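Local coordinates for WbbM protein (Klebsiella pneumoniae, PDB 6U4B) that is a trimeric, bifunctional O-antigen polymerase that probably transfers sugars through glycosyltransferase domains, one of which carries a magnesium ion, at residues 387-392 with 404-409; 337-340 with 346-349; 494-499 with 507-512; 474-479 with 523-528. All blocks are in the same frame, centred on the assembly; numbering follows the deposited sequence.

Contact 1: 387-392 with 404-409; sequences YARLFI and FIDSDT. With MG (magnesium ion), chain C.
Asp406 OD1 forms a salt bridge with Arg389 NH1 at 3.0 Å, while the other oxygen of the same carboxylate, OD2, binds the magnesium ion at 2.1 Å. Held on both oxygens, and nearly coplanar with the guanidinium (26°), the carboxylate probably has little freedom to rotate. Arg389 is itself steadied by a second salt bridge, from NE to Asp506. Its chain passes over Phe404: CG sits above the middle of the ring, 3.6 Å from the centroid and 12° off the normal, a CH-pi contact. A bend at chi3 (-72°) then brings the guanidinium past the ring to Asp406, and CD comes to 3.4 Å from Phe404 CE2 on the way. Ile392 CD1 adds an apolar touch at 3.8 Å to Phe404 CD1, obliquely to the ring. Beyond the aspartate, Thr409 OG1 donates to the carbonyl O of Asp406 at 2.8 Å, bracing the loop that holds both aspartates; Asp408 is the centre of an inverse gamma turn. Asp408 faces the magnesium with both carboxylate oxygens, OD1 the nearer at 2.5 Å, and His560 supplies another ligand. An Asp-X-Asp pair at the end of a central strand, completed by a later histidine, matches the DXD metal site of GT-A glycosyltransferases, as in family 8.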
loop_
_atom_site.group_PDB
_atom_site.type_symbol
_atom_site.label_atom_id
_atom_site.label_comp_id
_atom_site.label_asym_id
_atom_site.label_seq_id
_atom_site.Cartn_x
_atom_site.Cartn_y
_atom_site.Cartn_z
ATOM N N TYR A 387 4.588 -34.113 11.843
ATOM C CA TYR A 387 5.469 -34.939 11.027
ATOM C C TYR A 387 5.194 -34.790 9.534
ATOM O O TYR A 387 5.528 -35.687 8.755
ATOM C CB TYR A 387 5.348 -36.404 11.452
ATOM C CG TYR A 387 5.787 -36.645 12.878
ATOM C CD1 TYR A 387 4.876 -36.607 13.926
ATOM C CD2 TYR A 387 7.119 -36.896 13.176
ATOM C CE1 TYR A 387 5.281 -36.821 15.230
ATOM C CE2 TYR A 387 7.532 -37.106 14.472
ATOM C CZ TYR A 387 6.613 -37.069 15.496
ATOM O OH TYR A 387 7.033 -37.284 16.788
ATOM N N ALA A 388 4.611 -33.658 9.125
ATOM C CA ALA A 388 4.196 -33.481 7.735
ATOM C C ALA A 388 5.364 -33.633 6.768
ATOM O O ALA A 388 5.201 -34.189 5.674
ATOM C CB ALA A 388 3.537 -32.112 7.561
ATOM N N ARG A 389 6.549 -33.146 7.150
ATOM C CA ARG A 389 7.704 -33.202 6.258
ATOM C C ARG A 389 8.037 -34.631 5.842
ATOM O O ARG A 389 8.503 -34.856 4.718
ATOM C CB ARG A 389 8.915 -32.551 6.928
ATOM C CG ARG A 389 8.884 -31.025 6.942
ATOM C CD ARG A 389 10.132 -30.468 7.610
ATOM N NE ARG A 389 10.114 -30.671 9.054
ATOM C CZ ARG A 389 10.272 -29.703 9.951
ATOM N NH1 ARG A 389 10.483 -28.453 9.558
ATOM N NH2 ARG A 389 10.237 -29.989 11.246
ATOM N N LEU A 390 7.806 -35.606 6.726
ATOM C CA LEU A 390 8.117 -36.995 6.405
ATOM C C LEU A 390 7.289 -37.526 5.244
ATOM O O LEU A 390 7.716 -38.473 4.576
ATOM C CB LEU A 390 7.895 -37.884 7.628
ATOM C CG LEU A 390 8.661 -37.532 8.900
ATOM C CD1 LEU A 390 8.373 -38.559 9.985
ATOM C CD2 LEU A 390 10.152 -37.444 8.621
ATOM N N PHE A 391 6.122 -36.945 4.987
ATOM C CA PHE A 391 5.217 -37.444 3.962
ATOM C C PHE A 391 5.401 -36.755 2.619
ATOM O O PHE A 391 4.667 -37.068 1.674
ATOM C CB PHE A 391 3.768 -37.301 4.436
ATOM C CG PHE A 391 3.461 -38.106 5.665
ATOM C CD1 PHE A 391 3.617 -37.554 6.927
ATOM C CD2 PHE A 391 3.041 -39.423 5.561
ATOM C CE1 PHE A 391 3.348 -38.297 8.059
ATOM C CE2 PHE A 391 2.770 -40.174 6.694
ATOM C CZ PHE A 391 2.924 -39.610 7.945
ATOM N N ILE A 392 6.365 -35.834 2.515
ATOM C CA ILE A 392 6.594 -35.145 1.241
ATOM C C ILE A 392 6.968 -36.105 0.119
ATOM O O ILE A 392 6.402 -35.976 -0.978
ATOM C CB ILE A 392 7.613 -34.011 1.432
ATOM C CG1 ILE A 392 6.943 -32.835 2.148
ATOM C CG2 ILE A 392 8.194 -33.576 0.093
ATOM C CD1 ILE A 392 7.911 -31.810 2.704
ATOM N N PHE A 404 10.695 -27.520 0.544
ATOM C CA PHE A 404 9.917 -27.263 1.748
ATOM C C PHE A 404 10.503 -26.080 2.505
ATOM O O PHE A 404 11.722 -25.897 2.551
ATOM C CB PHE A 404 9.875 -28.482 2.677
ATOM C CG PHE A 404 9.275 -28.180 4.028
ATOM C CD1 PHE A 404 7.912 -28.304 4.232
ATOM C CD2 PHE A 404 10.070 -27.734 5.081
ATOM C CE1 PHE A 404 7.352 -28.009 5.457
ATOM C CE2 PHE A 404 9.512 -27.426 6.305
ATOM C CZ PHE A 404 8.154 -27.570 6.495
ATOM N N ILE A 405 9.625 -25.295 3.125
ATOM C CA ILE A 405 10.066 -24.171 3.945
ATOM C C ILE A 405 9.113 -24.023 5.123
ATOM O O ILE A 405 7.894 -24.148 4.973
ATOM C CB ILE A 405 10.168 -22.875 3.108
ATOM C CG1 ILE A 405 10.691 -21.711 3.956
ATOM C CG2 ILE A 405 8.829 -22.530 2.453
ATOM C CD1 ILE A 405 11.005 -20.468 3.146
ATOM N N ASP A 406 9.683 -23.776 6.303
ATOM C CA ASP A 406 8.883 -23.513 7.493
ATOM C C ASP A 406 7.956 -22.319 7.274
ATOM O O ASP A 406 8.263 -21.391 6.519
ATOM C CB ASP A 406 9.790 -23.238 8.693
ATOM C CG ASP A 406 10.096 -24.486 9.498
ATOM O OD1 ASP A 406 9.774 -25.601 9.031
ATOM O OD2 ASP A 406 10.653 -24.345 10.608
ATOM N N SER A 407 6.816 -22.338 7.963
ATOM C CA SER A 407 5.837 -21.270 7.811
ATOM C C SER A 407 6.235 -19.997 8.545
ATOM O O SER A 407 5.772 -18.914 8.168
ATOM C CB SER A 407 4.463 -21.736 8.296
ATOM O OG SER A 407 4.433 -21.860 9.707
ATOM N N ASP A 408 7.077 -20.092 9.571
ATOM C CA ASP A 408 7.506 -18.910 10.321
ATOM C C ASP A 408 8.753 -18.280 9.706
ATOM O O ASP A 408 9.736 -17.984 10.387
ATOM C CB ASP A 408 7.732 -19.274 11.784
ATOM C CG ASP A 408 8.720 -20.410 11.959
ATOM O OD1 ASP A 408 9.057 -21.071 10.953
ATOM O OD2 ASP A 408 9.164 -20.637 13.104
ATOM N N THR A 409 8.713 -18.078 8.390
ATOM C CA THR A 409 9.830 -17.507 7.652
ATOM C C THR A 409 9.317 -16.438 6.693
ATOM O O THR A 409 8.121 -16.349 6.408
ATOM C CB THR A 409 10.589 -18.574 6.848
ATOM O OG1 THR A 409 9.730 -19.097 5.826
ATOM C CG2 THR A 409 11.055 -19.716 7.749
HETATM MG MG MG C . 10.553 -22.739 12.025
#

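Contact 2: 337-340 with 346-349; sequences VLEN and NKTR
Glu339 and Lys347 meet through their charged ends alone. The direct ion pair is long, with Glu339 OE1 4.0 Å from Lys347 NZ, so its attraction is electrostatic and comes without a close bond. The two chains arrive at about a right angle to each other. In Glu339 a bend at chi2 (92°) curls the carboxylate along the strand, where OE2 meets the backbone N of Val342, while Lys347 bends at chi3 (-81°), which turns its ammonium group to the glutamate.

Water- and amide-mediated hydrogen bonds supply the closer links. A water molecule donates to Glu339 OE2 at 2.7 Å and accepts from Lys347 NZ at 2.8 Å, linking the two charged groups. The side-chain amide of Asn59 makes a second bridge, giving its ND2 to Glu339 OE1 and its OD1 to Lys347 NZ. The bond that Glu339 OE2 accepts from Val342 N lies in the turn that leads into the helix. Both carboxylate oxygens of this buried glutamate are therefore held, and the ammonium group has two polar partners besides the ion pair.

Strand 333-340 and helix 344-352 are the first two elements of a beta-alpha-beta unit completed by strand 360-366, whose Phe364 touches Lys347. Strand 333-340 runs parallel to both 302-309 and 360-366, and the helix, through Arg349, also reaches Asp577 of a neighbouring subunit.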
loop_
_atom_site.group_PDB
_atom_site.type_symbol
_atom_site.label_atom_id
_atom_site.label_comp_id
_atom_site.label_asym_id
_atom_site.label_seq_id
_atom_site.Cartn_x
_atom_site.Cartn_y
_atom_site.Cartn_z
ATOM N N VAL A 337 -0.015 -25.791 0.229
ATOM C CA VAL A 337 -0.074 -25.666 1.680
ATOM C C VAL A 337 -0.710 -26.927 2.250
ATOM O O VAL A 337 -1.867 -27.241 1.947
ATOM C CB VAL A 337 -0.856 -24.416 2.106
ATOM C CG1 VAL A 337 -1.156 -24.468 3.597
ATOM C CG2 VAL A 337 -0.073 -23.151 1.756
ATOM N N LEU A 338 0.048 -27.653 3.070
ATOM C CA LEU A 338 -0.494 -28.769 3.839
ATOM C C LEU A 338 -1.194 -28.177 5.052
ATOM O O LEU A 338 -0.559 -27.895 6.071
ATOM C CB LEU A 338 0.613 -29.734 4.248
ATOM C CG LEU A 338 1.547 -30.163 3.114
ATOM C CD1 LEU A 338 2.645 -31.083 3.631
ATOM C CD2 LEU A 338 0.751 -30.833 2.013
ATOM N N GLU A 339 -2.504 -27.977 4.945
ATOM C CA GLU A 339 -3.252 -27.205 5.925
ATOM C C GLU A 339 -3.871 -28.113 6.978
ATOM O O GLU A 339 -4.347 -29.210 6.672
ATOM C CB GLU A 339 -4.339 -26.365 5.248
ATOM C CG GLU A 339 -5.353 -27.148 4.421
ATOM C CD GLU A 339 -6.582 -27.551 5.221
ATOM O OE1 GLU A 339 -7.259 -28.522 4.821
ATOM O OE2 GLU A 339 -6.869 -26.903 6.249
ATOM N N ASN A 340 -3.851 -27.649 8.221
ATOM C CA ASN A 340 -4.453 -28.341 9.358
ATOM C C ASN A 340 -5.591 -27.463 9.873
ATOM O O ASN A 340 -5.411 -26.653 10.786
ATOM C CB ASN A 340 -3.412 -28.623 10.445
ATOM C CG ASN A 340 -4.012 -29.285 11.676
ATOM O OD1 ASN A 340 -5.100 -29.860 11.623
ATOM N ND2 ASN A 340 -3.301 -29.203 12.796
ATOM N N ASN A 346 -9.406 -17.729 5.910
ATOM C CA ASN A 346 -7.961 -17.609 5.731
ATOM C C ASN A 346 -7.500 -18.273 4.440
ATOM O O ASN A 346 -6.627 -17.741 3.746
ATOM C CB ASN A 346 -7.224 -18.192 6.934
ATOM C CG ASN A 346 -7.064 -17.190 8.057
ATOM O OD1 ASN A 346 -6.905 -15.993 7.816
ATOM N ND2 ASN A 346 -7.113 -17.671 9.296
ATOM N N LYS A 347 -8.077 -19.429 4.096
ATOM C CA LYS A 347 -7.729 -20.071 2.831
ATOM C C LYS A 347 -8.084 -19.178 1.649
ATOM O O LYS A 347 -7.327 -19.095 0.674
ATOM C CB LYS A 347 -8.426 -21.429 2.709
ATOM C CG LYS A 347 -7.818 -22.508 3.595
ATOM C CD LYS A 347 -8.243 -23.918 3.178
ATOM C CE LYS A 347 -9.615 -24.286 3.715
ATOM N NZ LYS A 347 -9.851 -25.760 3.646
ATOM N N THR A 348 -9.225 -18.489 1.726
ATOM C CA THR A 348 -9.607 -17.560 0.667
ATOM C C THR A 348 -8.629 -16.393 0.580
ATOM O O THR A 348 -8.177 -16.025 -0.510
ATOM C CB THR A 348 -11.029 -17.052 0.905
ATOM O OG1 THR A 348 -11.956 -18.141 0.780
ATOM C CG2 THR A 348 -11.378 -15.968 -0.094
ATOM N N ARG A 349 -8.290 -15.803 1.729
ATOM C CA ARG A 349 -7.336 -14.696 1.751
ATOM C C ARG A 349 -5.986 -15.113 1.186
ATOM O O ARG A 349 -5.331 -14.333 0.484
ATOM C CB ARG A 349 -7.173 -14.180 3.180
ATOM C CG ARG A 349 -8.428 -13.579 3.776
ATOM C CD ARG A 349 -8.241 -13.274 5.252
ATOM N NE ARG A 349 -9.250 -12.345 5.752
ATOM C CZ ARG A 349 -9.281 -11.879 6.996
ATOM N NH1 ARG A 349 -8.360 -12.261 7.869
ATOM N NH2 ARG A 349 -10.231 -11.032 7.368
HETATM O O HOH W 1 -9.449 -26.304 6.354
#

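Contact 3: 494-499 with 507-512; sequences MRVLKA and QDIMNK
Val496 lays its CG1 methyl against the beta-branch of Ile509, 3.7 Å from CG2, and the two side chains lie alongside each other, pointing opposite ways. They form the centre of a helix-loop-helix pair within the family 8 glycosyltransferase region: helices 489-499 and 505-513 follow one another after a short loop and pack with the axes of their contacting segments 9.9 Å apart. The angle between the N-to-C directions is 129°, so the helices run broadly antiparallel but splayed, and the contact is confined to a few side chains about the closest backbone pair, Val496 and Ile509.

Ile509 uses both of its arms. CG2 goes to Val496, whereas CG1, anti to the carbonyl carbon (chi1 -68°), sends CD1 to Leu497, where it meets CD1 of that residue at 3.7 Å. The ethyl arm thus lies against Leu497 close to its backbone. These three residues are buried, and Tyr502 of the connecting loop also touches Ile509.

At the more exposed border, Lys512 extends across Val496 and leaves the polar interaction to its far end, where NZ bonds to OD1 of Asn464. Arg495 NH2 is nearby, 5.0 Å from Lys512 NZ; any mutual repulsion is probably eased by the salt bridge from Arg495 to Glu492. Within the second helix, Asn511 ND2 donates to the carbonyl O of Gln507 from the face opposite the helical bond of Asn511 N. What Lys512 contributes to the apolar seam is one methylene, with CE 3.9 Å from Val496 CG2.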
loop_
_atom_site.group_PDB
_atom_site.type_symbol
_atom_site.label_atom_id
_atom_site.label_comp_id
_atom_site.label_asym_id
_atom_site.label_seq_id
_atom_site.Cartn_x
_atom_site.Cartn_y
_atom_site.Cartn_z
ATOM N N MET A 494 9.104 -43.929 7.542
ATOM C CA MET A 494 8.036 -44.478 8.367
ATOM C C MET A 494 8.576 -45.486 9.371
ATOM O O MET A 494 8.175 -45.480 10.542
ATOM C CB MET A 494 6.969 -45.122 7.480
ATOM C CG MET A 494 6.235 -44.135 6.578
ATOM S SD MET A 494 5.331 -42.857 7.486
ATOM C CE MET A 494 6.477 -41.477 7.412
ATOM N N ARG A 495 9.492 -46.356 8.936
ATOM C CA ARG A 495 10.067 -47.336 9.850
ATOM C C ARG A 495 10.763 -46.652 11.021
ATOM O O ARG A 495 10.572 -47.044 12.179
ATOM C CB ARG A 495 11.039 -48.245 9.101
ATOM C CG ARG A 495 11.429 -49.494 9.880
ATOM C CD ARG A 495 12.614 -50.187 9.231
ATOM N NE ARG A 495 13.781 -49.309 9.160
ATOM C CZ ARG A 495 14.675 -49.176 10.135
ATOM N NH1 ARG A 495 14.539 -49.865 11.261
ATOM N NH2 ARG A 495 15.705 -48.354 9.983
ATOM N N VAL A 496 11.555 -45.614 10.740
ATOM C CA VAL A 496 12.242 -44.885 11.803
ATOM C C VAL A 496 11.234 -44.180 12.705
ATOM O O VAL A 496 11.411 -44.124 13.929
ATOM C CB VAL A 496 13.258 -43.899 11.196
ATOM C CG1 VAL A 496 13.754 -42.913 12.247
ATOM C CG2 VAL A 496 14.425 -44.654 10.585
ATOM N N LEU A 497 10.161 -43.639 12.121
ATOM C CA LEU A 497 9.119 -42.998 12.919
ATOM C C LEU A 497 8.500 -43.974 13.915
ATOM O O LEU A 497 8.215 -43.604 15.059
ATOM C CB LEU A 497 8.047 -42.411 11.998
ATOM C CG LEU A 497 6.791 -41.775 12.605
ATOM C CD1 LEU A 497 7.130 -40.502 13.367
ATOM C CD2 LEU A 497 5.771 -41.487 11.513
ATOM N N LYS A 498 8.297 -45.228 13.501
ATOM C CA LYS A 498 7.703 -46.228 14.388
ATOM C C LYS A 498 8.601 -46.549 15.572
ATOM O O LYS A 498 8.112 -46.777 16.685
ATOM C CB LYS A 498 7.431 -47.522 13.633
ATOM C CG LYS A 498 6.557 -47.403 12.410
ATOM C CD LYS A 498 6.235 -48.782 11.881
ATOM C CE LYS A 498 5.686 -49.665 12.983
ATOM N NZ LYS A 498 5.667 -51.103 12.606
ATOM N N ALA A 499 9.915 -46.576 15.350
ATOM C CA ALA A 499 10.819 -47.256 16.272
ATOM C C ALA A 499 10.850 -46.592 17.642
ATOM O O ALA A 499 10.836 -47.282 18.668
ATOM C CB ALA A 499 12.224 -47.311 15.673
ATOM N N GLN A 507 12.798 -33.725 12.472
ATOM C CA GLN A 507 14.135 -33.229 12.155
ATOM C C GLN A 507 15.190 -34.274 12.491
ATOM O O GLN A 507 16.137 -34.482 11.723
ATOM C CB GLN A 507 14.415 -31.919 12.896
ATOM C CG GLN A 507 15.750 -31.280 12.512
ATOM C CD GLN A 507 15.936 -29.890 13.099
ATOM O OE1 GLN A 507 15.650 -28.887 12.446
ATOM N NE2 GLN A 507 16.421 -29.825 14.333
ATOM N N ASP A 508 15.032 -34.955 13.629
ATOM C CA ASP A 508 15.947 -36.037 13.984
ATOM C C ASP A 508 15.777 -37.231 13.056
ATOM O O ASP A 508 16.764 -37.859 12.656
ATOM C CB ASP A 508 15.726 -36.461 15.436
ATOM C CG ASP A 508 16.364 -35.510 16.429
ATOM O OD1 ASP A 508 17.138 -34.630 16.000
ATOM O OD2 ASP A 508 16.088 -35.653 17.641
ATOM N N ILE A 509 14.531 -37.564 12.710
ATOM C CA ILE A 509 14.274 -38.697 11.826
ATOM C C ILE A 509 14.932 -38.471 10.471
ATOM O O ILE A 509 15.573 -39.373 9.916
ATOM C CB ILE A 509 12.758 -38.928 11.686
ATOM C CG1 ILE A 509 12.168 -39.406 13.013
ATOM C CG2 ILE A 509 12.465 -39.925 10.573
ATOM C CD1 ILE A 509 10.662 -39.519 13.009
ATOM N N MET A 510 14.796 -37.261 9.925
ATOM C CA MET A 510 15.367 -36.973 8.614
ATOM C C MET A 510 16.886 -36.877 8.668
ATOM O O MET A 510 17.559 -37.270 7.708
ATOM C CB MET A 510 14.762 -35.683 8.048
ATOM C CG MET A 510 13.290 -35.816 7.675
ATOM S SD MET A 510 12.608 -34.335 6.900
ATOM C CE MET A 510 12.577 -33.205 8.293
ATOM N N ASN A 511 17.447 -36.362 9.765
ATOM C CA ASN A 511 18.901 -36.346 9.897
ATOM C C ASN A 511 19.464 -37.762 9.924
ATOM O O ASN A 511 20.532 -38.027 9.359
ATOM C CB ASN A 511 19.305 -35.582 11.156
ATOM C CG ASN A 511 19.674 -34.139 10.868
ATOM O OD1 ASN A 511 20.800 -33.847 10.471
ATOM N ND2 ASN A 511 18.726 -33.229 11.068
ATOM N N LYS A 512 18.752 -38.690 10.564
ATOM C CA LYS A 512 19.209 -40.074 10.611
ATOM C C LYS A 512 19.081 -40.744 9.249
ATOM O O LYS A 512 20.021 -41.390 8.773
ATOM C CB LYS A 512 18.426 -40.844 11.676
ATOM C CG LYS A 512 18.565 -42.363 11.595
ATOM C CD LYS A 512 17.987 -43.039 12.833
ATOM C CE LYS A 512 17.756 -44.529 12.607
ATOM N NZ LYS A 512 18.990 -45.258 12.207
#

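Contact 4: 474-479 with 523-528; sequences AGIIVF and LEWNVY
Gly475 and Ile476 lie at a corner of the chain beside strand 477-479 and face Trp525 and Asn526, which belong to the passage from a 3-10 segment to strand 527-528. The backbones come nearest at Ile476 and Asn526, whose CA atoms are 7.0 Å apart, and Asn526 N donates to Leu523 O at 3.1 Å within its own segment. This contact joins the main sheet of the GT-A-like domain to the small sheet that carries His560, close to the magnesium site.

Ile476 does most of the touching. Its CG2 methyl rests 3.5 Å from the carbonyl O of Trp525 and also reaches the amide nitrogen of Asn526. With CG1 anti to the backbone N (chi1 -169°), the longer arm extends to the indole, where CD1 approaches CE3 at 4.0 Å, obliquely to the ring. Leu418 and Met558 touch both Ile476 and Trp525 and so extend this apolar patch.

Asn526 connects the patch to the metal. Its OD1 bonds to ND1 of His560, whose NE2 is a magnesium ligand, so Asn526 is a second-shell residue that probably sets the orientation of the imidazole. ND2 is bonded to Gln473 OE1, and it packs 4.0 Å from Gly475 CA. The same nitrogen donates to a water at 3.2 Å, which passes a hydrogen bond on to Ile476 O at 2.8 Å.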
loop_
_atom_site.group_PDB
_atom_site.type_symbol
_atom_site.label_atom_id
_atom_site.label_comp_id
_atom_site.label_asym_id
_atom_site.label_seq_id
_atom_site.Cartn_x
_atom_site.Cartn_y
_atom_site.Cartn_z
ATOM N N ALA A 474 15.886 -28.281 9.558
ATOM C CA ALA A 474 14.759 -28.701 8.732
ATOM C C ALA A 474 13.840 -27.553 8.327
ATOM O O ALA A 474 12.777 -27.806 7.749
ATOM C CB ALA A 474 13.942 -29.774 9.459
ATOM N N GLY A 475 14.220 -26.306 8.613
ATOM C CA GLY A 475 13.373 -25.172 8.282
ATOM C C GLY A 475 13.296 -24.864 6.802
ATOM O O GLY A 475 12.385 -24.150 6.376
ATOM N N ILE A 476 14.241 -25.372 6.014
ATOM C CA ILE A 476 14.179 -25.254 4.561
ATOM C C ILE A 476 14.920 -26.445 3.963
ATOM O O ILE A 476 16.083 -26.704 4.292
ATOM C CB ILE A 476 14.734 -23.896 4.078
ATOM C CG1 ILE A 476 14.424 -23.669 2.596
ATOM C CG2 ILE A 476 16.229 -23.743 4.357
ATOM C CD1 ILE A 476 14.640 -22.223 2.153
ATOM N N ILE A 477 14.231 -27.217 3.124
ATOM C CA ILE A 477 14.765 -28.467 2.596
ATOM C C ILE A 477 14.389 -28.584 1.127
ATOM O O ILE A 477 13.213 -28.461 0.773
ATOM C CB ILE A 477 14.234 -29.695 3.364
ATOM C CG1 ILE A 477 14.465 -29.559 4.869
ATOM C CG2 ILE A 477 14.894 -30.960 2.846
ATOM C CD1 ILE A 477 13.802 -30.650 5.685
ATOM N N VAL A 478 15.376 -28.846 0.279
ATOM C CA VAL A 478 15.122 -29.224 -1.105
ATOM C C VAL A 478 15.055 -30.746 -1.154
ATOM O O VAL A 478 16.068 -31.428 -0.985
ATOM C CB VAL A 478 16.197 -28.688 -2.055
ATOM C CG1 VAL A 478 15.846 -29.052 -3.492
ATOM C CG2 VAL A 478 16.338 -27.180 -1.898
ATOM N N PHE A 479 13.859 -31.277 -1.375
ATOM C CA PHE A 479 13.675 -32.716 -1.466
ATOM C C PHE A 479 14.029 -33.199 -2.866
ATOM O O PHE A 479 13.501 -32.689 -3.859
ATOM C CB PHE A 479 12.233 -33.098 -1.130
ATOM C CG PHE A 479 11.927 -33.086 0.341
ATOM C CD1 PHE A 479 11.739 -31.892 1.016
ATOM C CD2 PHE A 479 11.814 -34.271 1.045
ATOM C CE1 PHE A 479 11.453 -31.883 2.368
ATOM C CE2 PHE A 479 11.527 -34.268 2.395
ATOM C CZ PHE A 479 11.347 -33.075 3.058
ATOM N N LEU A 523 24.540 -20.613 4.690
ATOM C CA LEU A 523 23.776 -20.173 5.852
ATOM C C LEU A 523 22.829 -19.022 5.527
ATOM O O LEU A 523 21.888 -18.778 6.290
ATOM C CB LEU A 523 24.741 -19.775 6.972
ATOM C CG LEU A 523 24.192 -19.447 8.360
ATOM C CD1 LEU A 523 23.259 -20.538 8.861
ATOM C CD2 LEU A 523 25.351 -19.253 9.319
ATOM N N GLU A 524 23.050 -18.318 4.412
ATOM C CA GLU A 524 22.166 -17.222 4.028
ATOM C C GLU A 524 20.737 -17.688 3.774
ATOM O O GLU A 524 19.818 -16.862 3.776
ATOM C CB GLU A 524 22.700 -16.519 2.775
ATOM C CG GLU A 524 23.980 -15.716 2.978
ATOM C CD GLU A 524 25.214 -16.587 3.145
ATOM O OE1 GLU A 524 26.074 -16.246 3.984
ATOM O OE2 GLU A 524 25.320 -17.609 2.437
ATOM N N TRP A 525 20.528 -18.985 3.557
ATOM C CA TRP A 525 19.211 -19.520 3.243
ATOM C C TRP A 525 18.421 -19.945 4.474
ATOM O O TRP A 525 17.293 -20.427 4.330
ATOM C CB TRP A 525 19.339 -20.700 2.274
ATOM C CG TRP A 525 19.326 -20.269 0.843
ATOM C CD1 TRP A 525 20.364 -20.313 -0.042
ATOM C CD2 TRP A 525 18.218 -19.700 0.134
ATOM N NE1 TRP A 525 19.967 -19.814 -1.262
ATOM C CE2 TRP A 525 18.654 -19.431 -1.178
ATOM C CE3 TRP A 525 16.899 -19.394 0.484
ATOM C CZ2 TRP A 525 17.816 -18.874 -2.143
ATOM C CZ3 TRP A 525 16.069 -18.841 -0.475
ATOM C CH2 TRP A 525 16.531 -18.586 -1.772
ATOM N N ASN A 526 18.975 -19.775 5.674
ATOM C CA ASN A 526 18.258 -20.116 6.898
ATOM C C ASN A 526 18.804 -19.300 8.064
ATOM O O ASN A 526 19.435 -19.847 8.973
ATOM C CB ASN A 526 18.369 -21.615 7.189
ATOM C CG ASN A 526 17.310 -22.102 8.161
ATOM O OD1 ASN A 526 16.782 -21.334 8.964
ATOM N ND2 ASN A 526 16.996 -23.390 8.090
ATOM N N VAL A 527 18.553 -17.995 8.055
ATOM C CA VAL A 527 19.131 -17.083 9.034
ATOM C C VAL A 527 18.155 -16.939 10.196
ATOM O O VAL A 527 17.051 -16.413 10.033
ATOM C CB VAL A 527 19.454 -15.722 8.406
ATOM C CG1 VAL A 527 20.047 -14.775 9.445
ATOM C CG2 VAL A 527 20.413 -15.896 7.236
ATOM N N TYR A 528 18.560 -17.412 11.374
ATOM C CA TYR A 528 17.779 -17.167 12.576
ATOM C C TYR A 528 17.698 -15.670 12.848
ATOM O O TYR A 528 18.693 -14.948 12.737
ATOM C CB TYR A 528 18.403 -17.868 13.783
ATOM C CG TYR A 528 18.399 -19.378 13.728
ATOM C CD1 TYR A 528 19.532 -20.080 13.341
ATOM C CD2 TYR A 528 17.270 -20.103 14.088
ATOM C CE1 TYR A 528 19.540 -21.458 13.299
ATOM C CE2 TYR A 528 17.267 -21.484 14.051
ATOM C CZ TYR A 528 18.405 -22.155 13.655
ATOM O OH TYR A 528 18.411 -23.531 13.617
HETATM O O HOH W 2 17.815 -25.846 6.273
#

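Contact 1 holds two magnesium ligands, and contact 4 adjoins the site through Gly475 and the His560-bound Asn526; their centres are 11 Å apart. They are joined as neighbouring strands of one sheet: Phe404 N probably bonds to Ile477 O and Asp406 N to Gly475 O, each at 2.7 Å. Contact 3 adjoins both. Gln507 OE1 accepts from Ala474 N at 3.0 Å, and Met510 CE packs 3.6 Å from Arg389 NE, while Leu497 CD1 lies 3.6 Å from Tyr387 CE2. The helix pair packs against the chain of both contacts without reaching the ion. Contact 2 sits farther along the same sheet, its centre 14 Å from that of contact 1, meeting it through Leu338 CD1 and Ala388 CB.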